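Local coordinates for protein probable endonuclease 4 (Thermotoga maritima, PDB 4HNO) that probably cleaves the phosphodiester backbone of DNA at apurinic or apyrimidinic sites during base excision repair, using a cluster of metal ions, at residues Trp66-Ala80 and Leu104-Leu117. Sequence-based numbering, arbitrary orientation.
With ZN (zinc ion), chain B.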
# COMPACT_ATOMS: atom_id res chain seq x y z
N TRP A 66 -10.23 -10.67 6.36
CA TRP A 66 -10.13 -9.24 6.65
C TRP A 66 -8.68 -8.75 6.83
O TRP A 66 -8.44 -7.56 6.77
CB TRP A 66 -10.97 -8.91 7.88
CG TRP A 66 -12.44 -8.95 7.59
CD1 TRP A 66 -13.27 -10.02 7.73
CD2 TRP A 66 -13.24 -7.89 7.10
NE1 TRP A 66 -14.55 -9.68 7.35
CE2 TRP A 66 -14.56 -8.37 6.98
CE3 TRP A 66 -12.99 -6.55 6.77
CZ2 TRP A 66 -15.61 -7.57 6.55
CZ3 TRP A 66 -14.03 -5.76 6.34
CH2 TRP A 66 -15.33 -6.27 6.25
N GLU A 67 -7.72 -9.66 7.02
CA GLU A 67 -6.32 -9.25 7.05
C GLU A 67 -5.75 -9.01 5.67
O GLU A 67 -4.62 -8.60 5.53
CB GLU A 67 -5.46 -10.29 7.76
CG GLU A 67 -5.65 -10.27 9.24
CD GLU A 67 -5.27 -8.95 9.84
OE1 GLU A 67 -4.10 -8.52 9.66
OE2 GLU A 67 -6.14 -8.31 10.47
N ASN A 68 -6.56 -9.26 4.64
CA ASN A 68 -6.15 -9.15 3.26
C ASN A 68 -6.88 -8.03 2.51
O ASN A 68 -6.80 -7.99 1.28
CB ASN A 68 -6.39 -10.46 2.50
CG ASN A 68 -5.64 -11.66 3.08
OD1 ASN A 68 -4.88 -11.60 4.06
ND2 ASN A 68 -5.88 -12.80 2.45
N ALA A 69 -7.56 -7.15 3.25
CA ALA A 69 -8.36 -6.09 2.67
C ALA A 69 -7.81 -4.75 3.16
O ALA A 69 -7.66 -4.55 4.37
CB ALA A 69 -9.83 -6.25 3.06
N PHE A 70 -7.53 -3.86 2.23
CA PHE A 70 -6.82 -2.63 2.55
C PHE A 70 -7.49 -1.44 1.86
O PHE A 70 -7.96 -1.57 0.73
CB PHE A 70 -5.36 -2.71 2.02
CG PHE A 70 -4.62 -3.91 2.49
CD1 PHE A 70 -4.69 -5.11 1.80
CD2 PHE A 70 -3.84 -3.86 3.65
CE1 PHE A 70 -3.99 -6.21 2.22
CE2 PHE A 70 -3.15 -4.96 4.08
CZ PHE A 70 -3.23 -6.14 3.35
N CYS A 71 -7.44 -0.28 2.50
CA CYS A 71 -7.73 0.96 1.82
C CYS A 71 -6.44 1.71 1.52
O CYS A 71 -5.49 1.65 2.30
CB CYS A 71 -8.65 1.89 2.62
SG CYS A 71 -10.41 1.52 2.52
N HIS A 72 -6.41 2.40 0.39
CA HIS A 72 -5.35 3.36 0.07
C HIS A 72 -5.94 4.76 0.22
O HIS A 72 -7.00 5.05 -0.28
CB HIS A 72 -4.86 3.18 -1.37
CG HIS A 72 -3.52 3.80 -1.66
ND1 HIS A 72 -3.26 5.14 -1.54
CD2 HIS A 72 -2.37 3.23 -2.08
CE1 HIS A 72 -1.99 5.37 -1.87
NE2 HIS A 72 -1.42 4.22 -2.21
N SER A 73 -5.22 5.62 0.93
CA SER A 73 -5.60 6.98 1.20
C SER A 73 -5.56 7.78 -0.08
O SER A 73 -4.84 7.45 -1.02
CB SER A 73 -4.63 7.52 2.26
OG SER A 73 -4.82 8.86 2.59
N GLY A 74 -6.33 8.85 -0.11
CA GLY A 74 -6.44 9.68 -1.29
C GLY A 74 -5.20 10.47 -1.62
O GLY A 74 -4.42 10.87 -0.75
N TYR A 75 -5.14 10.76 -2.92
CA TYR A 75 -4.03 11.43 -3.59
C TYR A 75 -3.69 12.85 -3.09
O TYR A 75 -2.58 13.33 -3.28
CB TYR A 75 -4.28 11.40 -5.12
CG TYR A 75 -5.34 12.32 -5.74
CD1 TYR A 75 -4.96 13.31 -6.63
CD2 TYR A 75 -6.71 12.16 -5.50
CE1 TYR A 75 -5.89 14.14 -7.25
CE2 TYR A 75 -7.66 13.00 -6.11
CZ TYR A 75 -7.23 13.98 -6.98
OH TYR A 75 -8.15 14.81 -7.60
N LEU A 76 -4.65 13.49 -2.45
CA LEU A 76 -4.53 14.90 -1.98
C LEU A 76 -3.83 15.05 -0.63
O LEU A 76 -3.25 16.08 -0.34
CB LEU A 76 -5.93 15.53 -1.81
CG LEU A 76 -6.90 15.57 -2.97
CD1 LEU A 76 -8.00 16.57 -2.63
CD2 LEU A 76 -6.18 15.92 -4.23
N ILE A 77 -4.00 14.06 0.23
CA ILE A 77 -3.51 14.19 1.59
C ILE A 77 -1.99 14.26 1.59
O ILE A 77 -1.31 13.46 0.96
CB ILE A 77 -4.03 13.01 2.40
CG1 ILE A 77 -5.54 13.16 2.63
CG2 ILE A 77 -3.25 12.83 3.71
CD1 ILE A 77 -6.20 11.88 3.06
N ASN A 78 -1.46 15.25 2.29
CA ASN A 78 -0.02 15.44 2.38
C ASN A 78 0.33 16.00 3.75
O ASN A 78 0.38 17.21 3.96
CB ASN A 78 0.47 16.37 1.28
CG ASN A 78 1.96 16.55 1.34
OD1 ASN A 78 2.64 15.88 2.12
ND2 ASN A 78 2.49 17.48 0.55
N LEU A 79 0.58 15.08 4.67
CA LEU A 79 0.92 15.43 6.04
C LEU A 79 2.31 16.06 6.19
O LEU A 79 2.64 16.52 7.27
CB LEU A 79 0.84 14.21 6.95
CG LEU A 79 -0.53 13.55 7.11
CD1 LEU A 79 -0.37 12.32 8.02
CD2 LEU A 79 -1.57 14.51 7.65
N ALA A 80 3.11 16.07 5.12
CA ALA A 80 4.39 16.76 5.15
C ALA A 80 4.30 18.17 4.57
O ALA A 80 5.30 18.88 4.56
CB ALA A 80 5.46 15.98 4.42
N LEU A 104 -16.68 0.39 7.31
CA LEU A 104 -16.64 -0.78 6.44
C LEU A 104 -16.09 -2.03 7.12
O LEU A 104 -16.30 -3.13 6.61
CB LEU A 104 -15.79 -0.48 5.20
CG LEU A 104 -16.34 0.56 4.24
CD1 LEU A 104 -15.32 0.84 3.15
CD2 LEU A 104 -17.68 0.14 3.64
N GLY A 105 -15.35 -1.86 8.21
CA GLY A 105 -14.63 -2.93 8.85
C GLY A 105 -13.19 -3.11 8.35
O GLY A 105 -12.50 -4.00 8.81
N ILE A 106 -12.75 -2.27 7.44
CA ILE A 106 -11.39 -2.35 6.92
C ILE A 106 -10.41 -1.96 8.03
O ILE A 106 -10.59 -0.97 8.74
CB ILE A 106 -11.25 -1.45 5.67
CG1 ILE A 106 -12.09 -1.97 4.51
CG2 ILE A 106 -9.80 -1.28 5.27
CD1 ILE A 106 -11.53 -3.16 3.82
N ARG A 107 -9.36 -2.75 8.13
CA ARG A 107 -8.43 -2.69 9.23
C ARG A 107 -7.20 -1.81 8.98
O ARG A 107 -6.49 -1.46 9.92
CB ARG A 107 -8.00 -4.11 9.57
CG ARG A 107 -9.15 -4.95 10.06
CD ARG A 107 -8.72 -6.37 10.36
NE ARG A 107 -9.89 -7.13 10.82
CZ ARG A 107 -9.89 -8.43 11.05
NH1 ARG A 107 -8.79 -9.14 10.87
NH2 ARG A 107 -11.00 -9.04 11.44
N TYR A 108 -6.96 -1.49 7.72
CA TYR A 108 -5.69 -0.89 7.29
C TYR A 108 -5.97 0.24 6.30
O TYR A 108 -6.72 0.07 5.35
CB TYR A 108 -4.84 -1.91 6.57
CG TYR A 108 -4.41 -3.05 7.42
CD1 TYR A 108 -4.86 -4.33 7.22
CD2 TYR A 108 -3.52 -2.82 8.45
CE1 TYR A 108 -4.45 -5.37 8.04
CE2 TYR A 108 -3.11 -3.84 9.28
CZ TYR A 108 -3.58 -5.11 9.08
OH TYR A 108 -3.14 -6.10 9.94
N LEU A 109 -5.26 1.35 6.51
CA LEU A 109 -5.32 2.51 5.63
C LEU A 109 -3.89 2.87 5.25
O LEU A 109 -3.10 3.28 6.11
CB LEU A 109 -6.00 3.69 6.34
CG LEU A 109 -6.09 4.99 5.54
CD1 LEU A 109 -6.86 4.82 4.24
CD2 LEU A 109 -6.73 6.06 6.39
N ASN A 110 -3.57 2.70 3.98
CA ASN A 110 -2.22 2.88 3.45
C ASN A 110 -2.04 4.29 2.92
O ASN A 110 -2.81 4.73 2.07
CB ASN A 110 -2.03 1.86 2.33
CG ASN A 110 -0.69 1.98 1.65
OD1 ASN A 110 0.26 1.32 2.03
ND2 ASN A 110 -0.62 2.83 0.66
N ILE A 111 -0.98 4.96 3.38
CA ILE A 111 -0.68 6.32 2.96
C ILE A 111 0.75 6.41 2.43
O ILE A 111 1.65 5.72 2.87
CB ILE A 111 -0.87 7.34 4.13
CG1 ILE A 111 0.24 7.25 5.19
CG2 ILE A 111 -2.22 7.22 4.79
CD1 ILE A 111 0.30 8.46 6.13
N HIS A 112 0.95 7.35 1.52
CA HIS A 112 2.29 7.84 1.21
C HIS A 112 2.61 8.90 2.27
O HIS A 112 1.79 9.77 2.55
CB HIS A 112 2.33 8.48 -0.17
CG HIS A 112 2.01 7.52 -1.27
ND1 HIS A 112 2.22 7.80 -2.59
CD2 HIS A 112 1.56 6.25 -1.23
CE1 HIS A 112 1.85 6.76 -3.32
NE2 HIS A 112 1.39 5.82 -2.52
N PRO A 113 3.78 8.86 2.88
CA PRO A 113 4.08 9.78 3.98
C PRO A 113 3.84 11.25 3.67
O PRO A 113 3.28 11.96 4.51
CB PRO A 113 5.55 9.48 4.28
CG PRO A 113 5.68 8.02 3.95
CD PRO A 113 4.86 7.85 2.70
N GLY A 114 4.27 11.70 2.51
CA GLY A 114 4.09 13.07 2.12
C GLY A 114 5.30 13.63 1.40
O GLY A 114 6.33 12.97 1.24
N SER A 115 5.15 14.88 0.97
CA SER A 115 6.24 15.63 0.35
C SER A 115 6.41 16.96 1.08
O SER A 115 5.44 17.69 1.28
CB SER A 115 5.97 15.91 -1.10
OG SER A 115 6.92 16.89 -1.56
N HIS A 116 7.66 17.29 1.43
CA HIS A 116 7.97 18.55 2.09
C HIS A 116 8.18 19.70 1.13
O HIS A 116 8.43 20.83 1.54
CB HIS A 116 9.18 18.41 3.00
CG HIS A 116 10.39 17.89 2.31
ND1 HIS A 116 11.08 18.60 1.36
CD2 HIS A 116 11.01 16.69 2.42
CE1 HIS A 116 12.08 17.86 0.93
NE2 HIS A 116 12.06 16.69 1.55
N LEU A 117 8.08 19.41 -0.17
CA LEU A 117 8.21 20.44 -1.21
C LEU A 117 9.51 21.27 -1.14
O LEU A 117 9.56 22.44 -1.53
CB LEU A 117 6.98 21.37 -1.20
CG LEU A 117 5.70 20.76 -1.79
CD1 LEU A 117 5.11 19.70 -0.87
CD2 LEU A 117 4.65 21.83 -2.09
ZN ZN B . 0.53 4.05 -2.82
O HOH W 1 -9.37 -5.03 6.43
O HOH W 2 1.15 12.13 0.75
O HOH W 3 -0.47 10.88 2.00
O HOH W 4 0.56 12.35 4.16
O HOH W 5 0.83 3.02 -4.41
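H72 and H112 converge on one zinc ion, each through NE2 at 2.0 Å, with their rings turned 69° apart; H112 NE2 meets the H72 ring at its edge, and the metal holds the two nitrogens close. H72 reaches the zinc with CG anti to its backbone N (chi1 -162°), while ND1, on the far side of the ring, donates to S73 O at 2.8 Å, in the plane of both ring and carbonyl, which fixes the rotation of the imidazole. N110 lays its ND2 over one face of that ring, 3.1 Å above the plane and toward the rim; its amide bonds to T179 and to E147, so a second-shell group steadies the third protein ligand of the zinc.

The strands 69-72 and 108-115 that carry H72 and N110 pair in parallel, C71 N to Y108 O, C71 O to N110 N and N110 O to S73 N. On the side of C71 and L109, CB of the former packs on CD1 of the latter. At the start of the strands the carboxylate of E67 is shared: OE1 accepts from Y108 OH at 2.6 Å on its syn lone pair, and OE2 the salt-bridging NH1 of R107 at 2.8 Å on its anti one. The R107 guanidinium lies with one face centred over W66 CB, and the F70 and Y108 rings, their planes 27° apart, point the same way but are displaced enough that contact is mainly between F70 CE2 and Y108 CD1.

Beyond the strands, N78 ND2 donates to S115 O at 3.0 Å, whereas OD1 accepts S115 N and, in an Asx turn, A80 N from opposite faces of its amide plane. Together with helix 84-104 the strands form a right-handed beta-alpha-beta unit of the TIM barrel, whose C-terminal strand ends carry the metal site of endonuclease IV.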